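Local coordinates for protein EmGH1 (Erythrobacter marinus, PDB 5Z87) that probably hydrolyses beta-glucosidic bonds as a glycoside hydrolase of family 3, whose N-terminal domain is a TIM barrel, at residues 63-68 and 344-349; 90-95 and 125-130; 129-134 and 175-180; 168-173 and 226-231. One frame throughout, in Å; residues are numbered along the deposited sequence.

Contact 1: residues 63-68 and 344-349; sequences LNCPRA and IELANN
Ile344 lays its longer branch along the backbone of 63-65: CG1 sits 3.6 Å from Leu63 O, and CD1 reaches on to within 3.8 Å of Cys65 CB. With CG1 trans to the backbone N (chi1 176°), this branch runs along the neighbouring strand, while Ile376 of helix 366-382 also touches the side chain. Cys65, small and apolar, fits between Ile344 and Leu346, its SG 4.1 Å from Leu346 CD1. Cutting Ile344 back to an alanine would probably open a gap beside Cys65 CB and take away the side chain that Ile376 packs on. Strands 64-65 and 345-346 are the first and last of the eight parallel barrel strands, and their pairing closes the barrel. Glu345 N bonds to Leu63 O at 2.9 Å, Cys65 N weakly to Glu345 O, and Ala347 N to Cys65 O. Beyond the strands, the amide of Asn348 takes over as acceptor: OD1 receives Arg67 N at 2.8 Å, in the carbonyl plane. On the face carrying Asn64 and Glu345, a water donates to Asn64 OD1 and Glu345 OE2, and the carboxylate is gripped further by Val351 N and Tyr352 N.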
loop_
_atom_site.group_PDB
_atom_site.type_symbol
_atom_site.label_atom_id
_atom_site.label_comp_id
_atom_site.label_asym_id
_atom_site.label_seq_id
_atom_site.Cartn_x
_atom_site.Cartn_y
_atom_site.Cartn_z
ATOM N N LEU A 63 -26.707 8.197 25.610
ATOM C CA LEU A 63 -25.752 8.210 24.506
ATOM C C LEU A 63 -24.312 8.391 24.973
ATOM O O LEU A 63 -23.414 8.545 24.139
ATOM C CB LEU A 63 -26.118 9.304 23.497
ATOM C CG LEU A 63 -27.600 9.351 23.098
ATOM C CD1 LEU A 63 -27.827 10.323 21.971
ATOM C CD2 LEU A 63 -28.105 7.974 22.702
ATOM N N ASN A 64 -24.071 8.374 26.282
ATOM C CA ASN A 64 -22.740 8.560 26.848
ATOM C C ASN A 64 -22.219 7.238 27.397
ATOM O O ASN A 64 -22.981 6.463 27.982
ATOM C CB ASN A 64 -22.768 9.609 27.964
ATOM C CG ASN A 64 -23.444 10.898 27.531
ATOM O OD1 ASN A 64 -23.248 11.349 26.410
ATOM N ND2 ASN A 64 -24.245 11.495 28.418
ATOM N N CYS A 65 -20.917 6.984 27.211
ATOM C CA CYS A 65 -20.258 5.789 27.747
ATOM C C CYS A 65 -18.833 6.111 28.186
ATOM O O CYS A 65 -17.867 5.846 27.457
ATOM C CB CYS A 65 -20.251 4.661 26.716
ATOM S SG CYS A 65 -19.629 3.083 27.352
ATOM N N PRO A 66 -18.661 6.674 29.383
ATOM C CA PRO A 66 -17.310 6.926 29.902
ATOM C C PRO A 66 -16.702 5.649 30.465
ATOM O O PRO A 66 -17.341 4.598 30.540
ATOM C CB PRO A 66 -17.543 7.952 31.019
ATOM C CG PRO A 66 -18.883 7.530 31.585
ATOM C CD PRO A 66 -19.700 7.072 30.359
ATOM N N ARG A 67 -15.443 5.764 30.870
ATOM C CA ARG A 67 -14.809 4.682 31.603
ATOM C C ARG A 67 -15.474 4.517 32.963
ATOM O O ARG A 67 -15.846 5.495 33.617
ATOM C CB ARG A 67 -13.316 4.948 31.768
ATOM C CG ARG A 67 -12.472 3.706 31.568
ATOM C CD ARG A 67 -10.992 4.015 31.632
ATOM N NE ARG A 67 -10.492 4.370 30.312
ATOM C CZ ARG A 67 -10.016 3.490 29.437
ATOM N NH1 ARG A 67 -9.600 3.906 28.239
ATOM N NH2 ARG A 67 -9.965 2.201 29.764
ATOM N N ALA A 68 -15.611 3.261 33.388
ATOM C CA ALA A 68 -16.361 2.938 34.596
ATOM C C ALA A 68 -15.763 3.555 35.855
ATOM O O ALA A 68 -16.508 3.910 36.777
ATOM C CB ALA A 68 -16.443 1.424 34.763
ATOM N N ILE A 344 -23.871 5.865 20.362
ATOM C CA ILE A 344 -23.356 6.035 21.711
ATOM C C ILE A 344 -21.858 6.298 21.640
ATOM O O ILE A 344 -21.132 5.621 20.905
ATOM C CB ILE A 344 -23.681 4.821 22.611
ATOM C CG1 ILE A 344 -23.034 4.980 23.984
ATOM C CG2 ILE A 344 -23.267 3.530 21.962
ATOM C CD1 ILE A 344 -23.684 4.129 25.061
ATOM N N GLU A 345 -21.403 7.293 22.393
ATOM C CA GLU A 345 -20.029 7.750 22.347
ATOM C C GLU A 345 -19.233 7.109 23.479
ATOM O O GLU A 345 -19.537 7.304 24.659
ATOM C CB GLU A 345 -19.961 9.270 22.443
ATOM C CG GLU A 345 -18.560 9.763 22.615
ATOM C CD GLU A 345 -18.515 11.237 22.867
ATOM O OE1 GLU A 345 -17.652 11.914 22.274
ATOM O OE2 GLU A 345 -19.364 11.721 23.644
ATOM N N LEU A 346 -18.225 6.336 23.107
ATOM C CA LEU A 346 -17.266 5.778 24.048
ATOM C C LEU A 346 -16.194 6.833 24.286
ATOM O O LEU A 346 -15.342 7.077 23.428
ATOM C CB LEU A 346 -16.686 4.486 23.488
ATOM C CG LEU A 346 -15.519 3.899 24.261
ATOM C CD1 LEU A 346 -15.967 3.447 25.644
ATOM C CD2 LEU A 346 -14.934 2.736 23.458
ATOM N N ALA A 347 -16.253 7.492 25.444
ATOM C CA ALA A 347 -15.334 8.583 25.751
ATOM C C ALA A 347 -15.552 9.100 27.167
ATOM O O ALA A 347 -16.658 9.007 27.706
ATOM C CB ALA A 347 -15.497 9.740 24.756
ATOM N N ASN A 348 -14.501 9.634 27.778
ATOM C CA ASN A 348 -14.628 10.432 28.984
ATOM C C ASN A 348 -14.871 11.876 28.584
ATOM O O ASN A 348 -14.213 12.394 27.679
ATOM C CB ASN A 348 -13.368 10.357 29.845
ATOM C CG ASN A 348 -13.247 9.064 30.582
ATOM O OD1 ASN A 348 -14.208 8.295 30.692
ATOM N ND2 ASN A 348 -12.055 8.799 31.092
ATOM N N ASN A 349 -15.813 12.525 29.267
ATOM C CA ASN A 349 -16.141 13.915 28.982
ATOM C C ASN A 349 -16.348 14.119 27.482
ATOM O O ASN A 349 -15.726 14.973 26.852
ATOM C CB ASN A 349 -15.044 14.834 29.525
ATOM C CG ASN A 349 -15.413 16.291 29.445
ATOM O OD1 ASN A 349 -16.578 16.649 29.551
ATOM N ND2 ASN A 349 -14.416 17.148 29.250
HETATM O O HOH W 1 -20.472 10.827 25.728
#

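Contact 2: residues 90-95 and 125-130; sequences GGVYSA and AFVFEE
Tyr93 and Glu130 meet with ring and carboxylate planes almost perpendicular, 87° apart. Glu130 OE1 lies at the ring's edge, near its plane, and accepts the hydrogen bond of Tyr93 OH; the modelled length of 2.4 Å is very short and deserves little weight. With CG trans to the backbone N (chi1 174°), the ring runs forward past the end of strand 91-93, which carries OH to Glu130. One ring face is covered by Ser94 CB, over its centre and 3.9 Å above the ring plane. Glu130 OE1 also binds a hydroxyl of a dithiothreitol molecule, so the pair helps line a pocket that in this family would probably receive the sugar. Beside Tyr93, whose CD1 packs on Phe128 CB, Phe128 sets that CB 3.6 Å from Val92 O, and its ring stacks with Phe178. Gly91 suits its place: a side chain there would run into the Phe128 ring. The two strands belong to a beta-alpha-beta unit of the barrel, with helix 101-116 between them, and run parallel, bonded in turn by Phe126 N to Gly90 O, Val92 N to Phe126 O, Phe128 N to Val92 O and Ser94 N to Phe128 O, the last at 2.8 Å. On the face of Val92 and Val127, Ala95 CB packs 3.8 Å from Val127 CG1, and both touch Val108 of that helix. Glu129 folds back at chi2 (-74°), which brings OE1 to Ala95 N at 2.7 Å; the donor comes on the syn side, somewhat out of the carboxylate plane, while Ser96 OG bonds OE2.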
loop_
_atom_site.group_PDB
_atom_site.type_symbol
_atom_site.label_atom_id
_atom_site.label_comp_id
_atom_site.label_asym_id
_atom_site.label_seq_id
_atom_site.Cartn_x
_atom_site.Cartn_y
_atom_site.Cartn_z
ATOM N N GLY A 90 -25.783 5.866 29.494
ATOM C CA GLY A 90 -25.814 4.865 28.447
ATOM C C GLY A 90 -25.025 3.617 28.793
ATOM O O GLY A 90 -25.575 2.514 28.841
ATOM N N GLY A 91 -23.724 3.776 29.027
ATOM C CA GLY A 91 -22.894 2.645 29.386
ATOM C C GLY A 91 -21.677 3.098 30.157
ATOM O O GLY A 91 -21.408 4.293 30.302
ATOM N N VAL A 92 -20.946 2.117 30.675
ATOM C CA VAL A 92 -19.604 2.339 31.187
ATOM C C VAL A 92 -18.707 1.301 30.540
ATOM O O VAL A 92 -19.151 0.232 30.109
ATOM C CB VAL A 92 -19.493 2.252 32.729
ATOM C CG1 VAL A 92 -20.192 3.422 33.387
ATOM C CG2 VAL A 92 -20.011 0.910 33.248
ATOM N N TYR A 93 -17.426 1.633 30.480
ATOM C CA TYR A 93 -16.425 0.779 29.867
ATOM C C TYR A 93 -15.435 0.336 30.928
ATOM O O TYR A 93 -14.934 1.167 31.694
ATOM C CB TYR A 93 -15.701 1.519 28.740
ATOM C CG TYR A 93 -14.547 0.761 28.139
ATOM C CD1 TYR A 93 -14.681 -0.565 27.764
ATOM C CD2 TYR A 93 -13.329 1.384 27.919
ATOM C CE1 TYR A 93 -13.623 -1.252 27.186
ATOM C CE2 TYR A 93 -12.267 0.707 27.340
ATOM C CZ TYR A 93 -12.414 -0.600 26.980
ATOM O OH TYR A 93 -11.350 -1.259 26.418
ATOM N N SER A 94 -15.180 -0.971 30.984
ATOM C CA SER A 94 -14.091 -1.518 31.789
ATOM C C SER A 94 -14.345 -1.367 33.294
ATOM O O SER A 94 -13.613 -0.661 34.000
ATOM C CB SER A 94 -12.769 -0.852 31.377
ATOM O OG SER A 94 -11.668 -1.657 31.729
ATOM N N ALA A 95 -15.382 -2.043 33.791
ATOM C CA ALA A 95 -15.756 -2.000 35.197
ATOM C C ALA A 95 -15.057 -3.067 36.023
ATOM O O ALA A 95 -15.128 -3.021 37.255
ATOM C CB ALA A 95 -17.274 -2.160 35.349
ATOM N N ALA A 125 -27.126 0.543 33.326
ATOM C CA ALA A 125 -26.065 0.795 32.361
ATOM C C ALA A 125 -25.718 -0.467 31.577
ATOM O O ALA A 125 -25.801 -1.584 32.094
ATOM C CB ALA A 125 -24.819 1.312 33.079
ATOM N N PHE A 126 -25.355 -0.290 30.302
ATOM C CA PHE A 126 -24.519 -1.294 29.651
ATOM C C PHE A 126 -23.171 -1.301 30.360
ATOM O O PHE A 126 -22.646 -0.250 30.733
ATOM C CB PHE A 126 -24.326 -0.995 28.155
ATOM C CG PHE A 126 -25.271 -1.756 27.248
ATOM C CD1 PHE A 126 -25.385 -3.136 27.329
ATOM C CD2 PHE A 126 -26.058 -1.085 26.324
ATOM C CE1 PHE A 126 -26.268 -3.831 26.499
ATOM C CE2 PHE A 126 -26.944 -1.782 25.485
ATOM C CZ PHE A 126 -27.044 -3.148 25.576
ATOM N N VAL A 127 -22.638 -2.489 30.598
ATOM C CA VAL A 127 -21.331 -2.656 31.221
ATOM C C VAL A 127 -20.465 -3.337 30.171
ATOM O O VAL A 127 -20.591 -4.547 29.946
ATOM C CB VAL A 127 -21.399 -3.475 32.517
ATOM C CG1 VAL A 127 -20.003 -3.656 33.120
ATOM C CG2 VAL A 127 -22.331 -2.800 33.514
ATOM N N PHE A 128 -19.603 -2.565 29.512
ATOM C CA PHE A 128 -18.859 -3.049 28.351
ATOM C C PHE A 128 -17.479 -3.523 28.788
ATOM O O PHE A 128 -16.753 -2.788 29.468
ATOM C CB PHE A 128 -18.717 -1.954 27.284
ATOM C CG PHE A 128 -19.988 -1.633 26.552
ATOM C CD1 PHE A 128 -20.598 -2.582 25.746
ATOM C CD2 PHE A 128 -20.560 -0.369 26.646
ATOM C CE1 PHE A 128 -21.769 -2.294 25.051
ATOM C CE2 PHE A 128 -21.717 -0.066 25.948
ATOM C CZ PHE A 128 -22.337 -1.047 25.158
ATOM N N GLU A 129 -17.117 -4.740 28.398
ATOM C CA GLU A 129 -15.776 -5.261 28.653
ATOM C C GLU A 129 -15.167 -5.708 27.326
ATOM O O GLU A 129 -15.819 -5.661 26.283
ATOM C CB GLU A 129 -15.814 -6.396 29.682
ATOM C CG GLU A 129 -16.399 -5.965 31.047
ATOM C CD GLU A 129 -15.447 -5.110 31.859
ATOM O OE1 GLU A 129 -15.897 -4.499 32.854
ATOM O OE2 GLU A 129 -14.244 -5.034 31.506
ATOM N N GLU A 130 -13.900 -6.114 27.357
ATOM C CA GLU A 130 -13.217 -6.653 26.185
ATOM C C GLU A 130 -13.199 -8.170 26.281
ATOM O O GLU A 130 -12.901 -8.718 27.344
ATOM C CB GLU A 130 -11.784 -6.129 26.067
ATOM C CG GLU A 130 -11.666 -4.631 26.068
ATOM C CD GLU A 130 -12.033 -4.002 24.731
ATOM O OE1 GLU A 130 -11.996 -2.753 24.645
ATOM O OE2 GLU A 130 -12.349 -4.747 23.775
#

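Contact 3: residues 129-134 and 175-180; sequences EECLHG and QGCFSP
Backbone hydrogen bonds first join Glu129 to strand 176-177: its N donates to Gly176 O at 3.0 Å, and its O receives Phe178 N at 3.2 Å. These continue the parallel barrel sheet by one strand, and the pairing ends here as the chains turn into the loops. There a side chain takes over from the backbone. Ser179 OG, anti to its own carbonyl carbon (chi1 -62°), accepts Cys131 N at 3.2 Å, a job for a short hydroxyl. A water ties the same OG to Glu130, donating to OE2 at 2.6 Å. Apolar packing is supplied by two cysteines that form no disulfide: Cys131 SG rests 3.7 Å from Cys177 CB. Cys131 also touches Thr165 of helix 155-171, and Cys177 touches Leu215 of helix 201-216. Among flat groups, the carboxylate of Glu130, its OE1 held by Tyr93 OH, crosses Phe178 with planes 67° apart, OE1 lying in the ring plane at its edge, 3.9 Å from CD2, so the oxygen meets the ring's hydrogens and not its electron-rich face. Both residues line the dithiothreitol pocket. Glu130 OE2 and Phe178 O, two acceptors, stand 3.3 Å apart; Lys233 NZ, which bonds Phe178 O and forms a long, weak ion pair with OE2, together with the water, probably offsets their mutual repulsion.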
loop_
_atom_site.group_PDB
_atom_site.type_symbol
_atom_site.label_atom_id
_atom_site.label_comp_id
_atom_site.label_asym_id
_atom_site.label_seq_id
_atom_site.Cartn_x
_atom_site.Cartn_y
_atom_site.Cartn_z
ATOM N N GLU A 129 -17.117 -4.740 28.398
ATOM C CA GLU A 129 -15.776 -5.261 28.653
ATOM C C GLU A 129 -15.167 -5.708 27.326
ATOM O O GLU A 129 -15.819 -5.661 26.283
ATOM C CB GLU A 129 -15.814 -6.396 29.682
ATOM C CG GLU A 129 -16.399 -5.965 31.047
ATOM C CD GLU A 129 -15.447 -5.110 31.859
ATOM O OE1 GLU A 129 -15.897 -4.499 32.854
ATOM O OE2 GLU A 129 -14.244 -5.034 31.506
ATOM N N GLU A 130 -13.900 -6.114 27.357
ATOM C CA GLU A 130 -13.217 -6.653 26.185
ATOM C C GLU A 130 -13.199 -8.170 26.281
ATOM O O GLU A 130 -12.901 -8.718 27.344
ATOM C CB GLU A 130 -11.784 -6.129 26.067
ATOM C CG GLU A 130 -11.666 -4.631 26.068
ATOM C CD GLU A 130 -12.033 -4.002 24.731
ATOM O OE1 GLU A 130 -11.996 -2.753 24.645
ATOM O OE2 GLU A 130 -12.349 -4.747 23.775
ATOM N N CYS A 131 -13.513 -8.838 25.174
ATOM C CA CYS A 131 -13.609 -10.292 25.095
ATOM C C CYS A 131 -12.905 -10.822 23.852
ATOM O O CYS A 131 -13.430 -11.678 23.148
ATOM C CB CYS A 131 -15.065 -10.739 25.078
ATOM S SG CYS A 131 -15.946 -10.426 26.635
ATOM N N LEU A 132 -11.696 -10.327 23.570
ATOM C CA LEU A 132 -11.012 -10.678 22.322
ATOM C C LEU A 132 -10.729 -12.174 22.239
ATOM O O LEU A 132 -10.999 -12.814 21.219
ATOM C CB LEU A 132 -9.706 -9.888 22.201
ATOM C CG LEU A 132 -8.866 -10.092 20.935
ATOM C CD1 LEU A 132 -9.622 -9.710 19.677
ATOM C CD2 LEU A 132 -7.591 -9.289 21.042
ATOM N N HIS A 133 -10.177 -12.745 23.304
ATOM C CA HIS A 133 -9.804 -14.155 23.356
ATOM C C HIS A 133 -10.078 -14.666 24.763
ATOM O O HIS A 133 -9.236 -15.296 25.407
ATOM C CB HIS A 133 -8.341 -14.342 22.950
ATOM C CG HIS A 133 -7.381 -13.616 23.837
ATOM N ND1 HIS A 133 -6.817 -14.197 24.954
ATOM C CD2 HIS A 133 -6.925 -12.343 23.804
ATOM C CE1 HIS A 133 -6.036 -13.318 25.557
ATOM N NE2 HIS A 133 -6.090 -12.183 24.884
ATOM N N GLY A 134 -11.285 -14.389 25.241
ATOM C CA GLY A 134 -11.642 -14.487 26.640
ATOM C C GLY A 134 -11.873 -13.112 27.247
ATOM O O GLY A 134 -11.526 -12.075 26.684
ATOM N N GLN A 175 -22.723 -7.140 30.195
ATOM C CA GLN A 175 -23.684 -7.655 29.226
ATOM C C GLN A 175 -23.386 -7.167 27.810
ATOM O O GLN A 175 -24.227 -7.331 26.916
ATOM C CB GLN A 175 -25.111 -7.260 29.612
ATOM C CG GLN A 175 -25.299 -6.992 31.101
ATOM C CD GLN A 175 -25.002 -5.529 31.427
ATOM O OE1 GLN A 175 -24.196 -4.891 30.746
ATOM N NE2 GLN A 175 -25.666 -4.989 32.449
ATOM N N GLY A 176 -22.229 -6.566 27.579
ATOM C CA GLY A 176 -21.820 -6.226 26.225
ATOM C C GLY A 176 -20.316 -6.160 26.131
ATOM O O GLY A 176 -19.627 -5.858 27.114
ATOM N N CYS A 177 -19.792 -6.456 24.942
ATOM C CA CYS A 177 -18.356 -6.357 24.727
ATOM C C CYS A 177 -18.053 -5.672 23.404
ATOM O O CYS A 177 -18.879 -5.628 22.485
ATOM C CB CYS A 177 -17.668 -7.731 24.765
ATOM S SG CYS A 177 -18.200 -8.829 23.458
ATOM N N PHE A 178 -16.837 -5.135 23.340
ATOM C CA PHE A 178 -16.298 -4.511 22.138
ATOM C C PHE A 178 -15.472 -5.541 21.361
ATOM O O PHE A 178 -14.264 -5.421 21.182
ATOM C CB PHE A 178 -15.466 -3.292 22.517
ATOM C CG PHE A 178 -16.243 -2.203 23.223
ATOM C CD1 PHE A 178 -17.602 -2.014 22.975
ATOM C CD2 PHE A 178 -15.596 -1.344 24.119
ATOM C CE1 PHE A 178 -18.303 -0.999 23.608
ATOM C CE2 PHE A 178 -16.290 -0.321 24.763
ATOM C CZ PHE A 178 -17.644 -0.139 24.498
ATOM N N SER A 179 -16.167 -6.593 20.944
ATOM C CA SER A 179 -15.600 -7.766 20.292
ATOM C C SER A 179 -16.706 -8.412 19.489
ATOM O O SER A 179 -17.885 -8.227 19.810
ATOM C CB SER A 179 -15.046 -8.774 21.322
ATOM O OG SER A 179 -13.996 -8.211 22.087
ATOM N N PRO A 180 -16.370 -9.181 18.438
ATOM C CA PRO A 180 -15.030 -9.489 17.929
ATOM C C PRO A 180 -14.443 -8.413 17.006
ATOM O O PRO A 180 -15.152 -7.594 16.431
ATOM C CB PRO A 180 -15.255 -10.774 17.139
ATOM C CG PRO A 180 -16.650 -10.595 16.564
ATOM C CD PRO A 180 -17.423 -9.840 17.641
HETATM O O HOH W 2 -11.870 -7.005 22.554
#

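Contact 4: residues 168-173 and 226-231; sequences EARSRG and NRIATS
The closing turn of helix 155-171, one of the helices packed around the barrel, meets the approach to strand 229-235, with Arg170 lying against Asn226 and Ile228. A Schellman motif ends the helix: Ser174 N bonds to Ala169 O and Gly173 N to Arg170 O, with Gly173, apt for its positive phi, as the C-prime residue. The arginine side chain leaves trans to its backbone N (chi1 -167°) and bends at chi2 (60°), which lays its stem along 226-228. Arg170 CG lies 3.7 Å from Asn226 CA. Arg170 CB lies 3.9 Å from Ile228 CG2, the two side chains running alongside one another and pointing opposite ways. At its end, Arg170 NH2 gives Arg227 O a hydrogen bond of 3.0 Å, nearly along the C=O axis, with the oxygen in the guanidinium plane. Ile228 also sends CD1 to Ala169 CB, 4.1 Å away, where a small methyl lets helix and chain approach. A leucine in place of Arg170 would probably leave the carbonyls of Arg227 and Cys383 without the donors they have here. Since NH1 serves Cys383 O while NH2 serves Arg227 O, one guanidinium joins two segments through neutral carbonyls, and its positive charge is likely to strengthen both bonds.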
loop_
_atom_site.group_PDB
_atom_site.type_symbol
_atom_site.label_atom_id
_atom_site.label_comp_id
_atom_site.label_asym_id
_atom_site.label_seq_id
_atom_site.Cartn_x
_atom_site.Cartn_y
_atom_site.Cartn_z
ATOM N N GLU A 168 -18.576 -16.178 31.584
ATOM C CA GLU A 168 -17.711 -15.519 32.550
ATOM C C GLU A 168 -17.995 -14.023 32.600
ATOM O O GLU A 168 -17.969 -13.413 33.675
ATOM C CB GLU A 168 -16.234 -15.796 32.217
ATOM C CG GLU A 168 -15.857 -17.285 32.217
ATOM C CD GLU A 168 -14.348 -17.564 32.287
ATOM O OE1 GLU A 168 -13.534 -16.629 32.500
ATOM O OE2 GLU A 168 -13.978 -18.750 32.123
ATOM N N ALA A 169 -18.289 -13.419 31.447
ATOM C CA ALA A 169 -18.523 -11.979 31.411
ATOM C C ALA A 169 -19.865 -11.624 32.051
ATOM O O ALA A 169 -19.943 -10.722 32.891
ATOM C CB ALA A 169 -18.453 -11.471 29.964
ATOM N N ARG A 170 -20.931 -12.325 31.664
ATOM C CA ARG A 170 -22.264 -11.986 32.157
ATOM C C ARG A 170 -22.375 -12.241 33.660
ATOM O O ARG A 170 -22.954 -11.431 34.395
ATOM C CB ARG A 170 -23.317 -12.776 31.372
ATOM C CG ARG A 170 -24.753 -12.295 31.562
ATOM C CD ARG A 170 -24.915 -10.838 31.132
ATOM N NE ARG A 170 -26.160 -10.237 31.605
ATOM C CZ ARG A 170 -27.259 -10.120 30.865
ATOM N NH1 ARG A 170 -28.356 -9.564 31.371
ATOM N NH2 ARG A 170 -27.266 -10.565 29.618
ATOM N N SER A 171 -21.791 -13.336 34.144
ATOM C CA SER A 171 -21.805 -13.603 35.578
ATOM C C SER A 171 -21.078 -12.524 36.370
ATOM O O SER A 171 -21.373 -12.332 37.554
ATOM C CB SER A 171 -21.186 -14.977 35.869
ATOM O OG SER A 171 -19.780 -14.928 35.700
ATOM N N ARG A 172 -20.142 -11.813 35.751
ATOM C CA ARG A 172 -19.420 -10.732 36.415
ATOM C C ARG A 172 -20.045 -9.362 36.157
ATOM O O ARG A 172 -19.461 -8.340 36.530
ATOM C CB ARG A 172 -17.943 -10.735 35.989
ATOM C CG ARG A 172 -17.178 -11.990 36.440
ATOM C CD ARG A 172 -15.799 -12.126 35.779
ATOM N NE ARG A 172 -14.864 -11.129 36.287
ATOM C CZ ARG A 172 -13.573 -11.351 36.500
ATOM N NH1 ARG A 172 -13.043 -12.546 36.236
ATOM N NH2 ARG A 172 -12.810 -10.380 36.983
ATOM N N GLY A 173 -21.217 -9.313 35.536
ATOM C CA GLY A 173 -21.930 -8.065 35.393
ATOM C C GLY A 173 -21.794 -7.383 34.053
ATOM O O GLY A 173 -22.392 -6.323 33.856
ATOM N N ASN A 226 -26.885 -15.518 30.431
ATOM C CA ASN A 226 -25.441 -15.741 30.420
ATOM C C ASN A 226 -24.830 -15.555 29.028
ATOM O O ASN A 226 -23.791 -16.145 28.709
ATOM C CB ASN A 226 -25.105 -17.120 30.996
ATOM C CG ASN A 226 -25.426 -17.215 32.483
ATOM O OD1 ASN A 226 -25.167 -16.279 33.252
ATOM N ND2 ASN A 226 -25.998 -18.338 32.892
ATOM N N ARG A 227 -25.471 -14.739 28.199
ATOM C CA ARG A 227 -24.925 -14.230 26.949
ATOM C C ARG A 227 -24.747 -12.727 27.075
ATOM O O ARG A 227 -25.256 -12.102 28.006
ATOM C CB ARG A 227 -25.840 -14.562 25.763
ATOM C CG ARG A 227 -26.158 -16.034 25.607
ATOM C CD ARG A 227 -24.912 -16.876 25.374
ATOM N NE ARG A 227 -25.256 -18.293 25.336
ATOM C CZ ARG A 227 -24.710 -19.181 24.518
ATOM N NH1 ARG A 227 -25.109 -20.441 24.571
ATOM N NH2 ARG A 227 -23.764 -18.819 23.654
ATOM N N ILE A 228 -23.996 -12.142 26.136
ATOM C CA ILE A 228 -23.720 -10.709 26.132
ATOM C C ILE A 228 -23.788 -10.214 24.691
ATOM O O ILE A 228 -23.666 -10.986 23.739
ATOM C CB ILE A 228 -22.338 -10.369 26.750
ATOM C CG1 ILE A 228 -21.198 -10.835 25.822
ATOM C CG2 ILE A 228 -22.191 -10.999 28.138
ATOM C CD1 ILE A 228 -19.789 -10.417 26.283
ATOM N N ALA A 229 -23.970 -8.907 24.541
ATOM C CA ALA A 229 -23.988 -8.289 23.221
ATOM C C ALA A 229 -22.576 -8.157 22.645
ATOM O O ALA A 229 -21.625 -7.799 23.352
ATOM C CB ALA A 229 -24.652 -6.909 23.292
ATOM N N THR A 230 -22.448 -8.453 21.356
ATOM C CA THR A 230 -21.229 -8.187 20.595
ATOM C C THR A 230 -21.301 -6.802 19.963
ATOM O O THR A 230 -22.374 -6.349 19.553
ATOM C CB THR A 230 -21.034 -9.222 19.480
ATOM O OG1 THR A 230 -22.214 -9.281 18.668
ATOM C CG2 THR A 230 -20.770 -10.593 20.051
ATOM N N SER A 231 -20.150 -6.135 19.879
ATOM C CA SER A 231 -19.984 -4.927 19.070
ATOM C C SER A 231 -18.876 -5.200 18.051
ATOM O O SER A 231 -17.693 -4.993 18.329
ATOM C CB SER A 231 -19.658 -3.703 19.932
ATOM O OG SER A 231 -20.381 -3.736 21.149
#

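How the contacts relate
From the N terminus, 63-68 opens the widest loop, closed by contact 1 at 344-349; the other three contacts nest inside it. Contact 2 closes a short loop from 90-95 to 125-130, and contact 3 begins where it ends, sharing Glu129 and Glu130. Contact 4 opens on helix 155-171 before contact 3 closes at 175-180, and itself closes at 226-231, so these two cross. Pro66 and Ala68 bond to Tyr93, which carries the sheet from contact 1 to contact 2; Cys177 bonds to Ala229, linking contacts 3 and 4. Phe178 packs against Leu346 and Tyr93, bringing contacts 1 to 3 together inside the barrel, while contact 4 packs the end of outer helix 155-171 on the approach to strand 229-235.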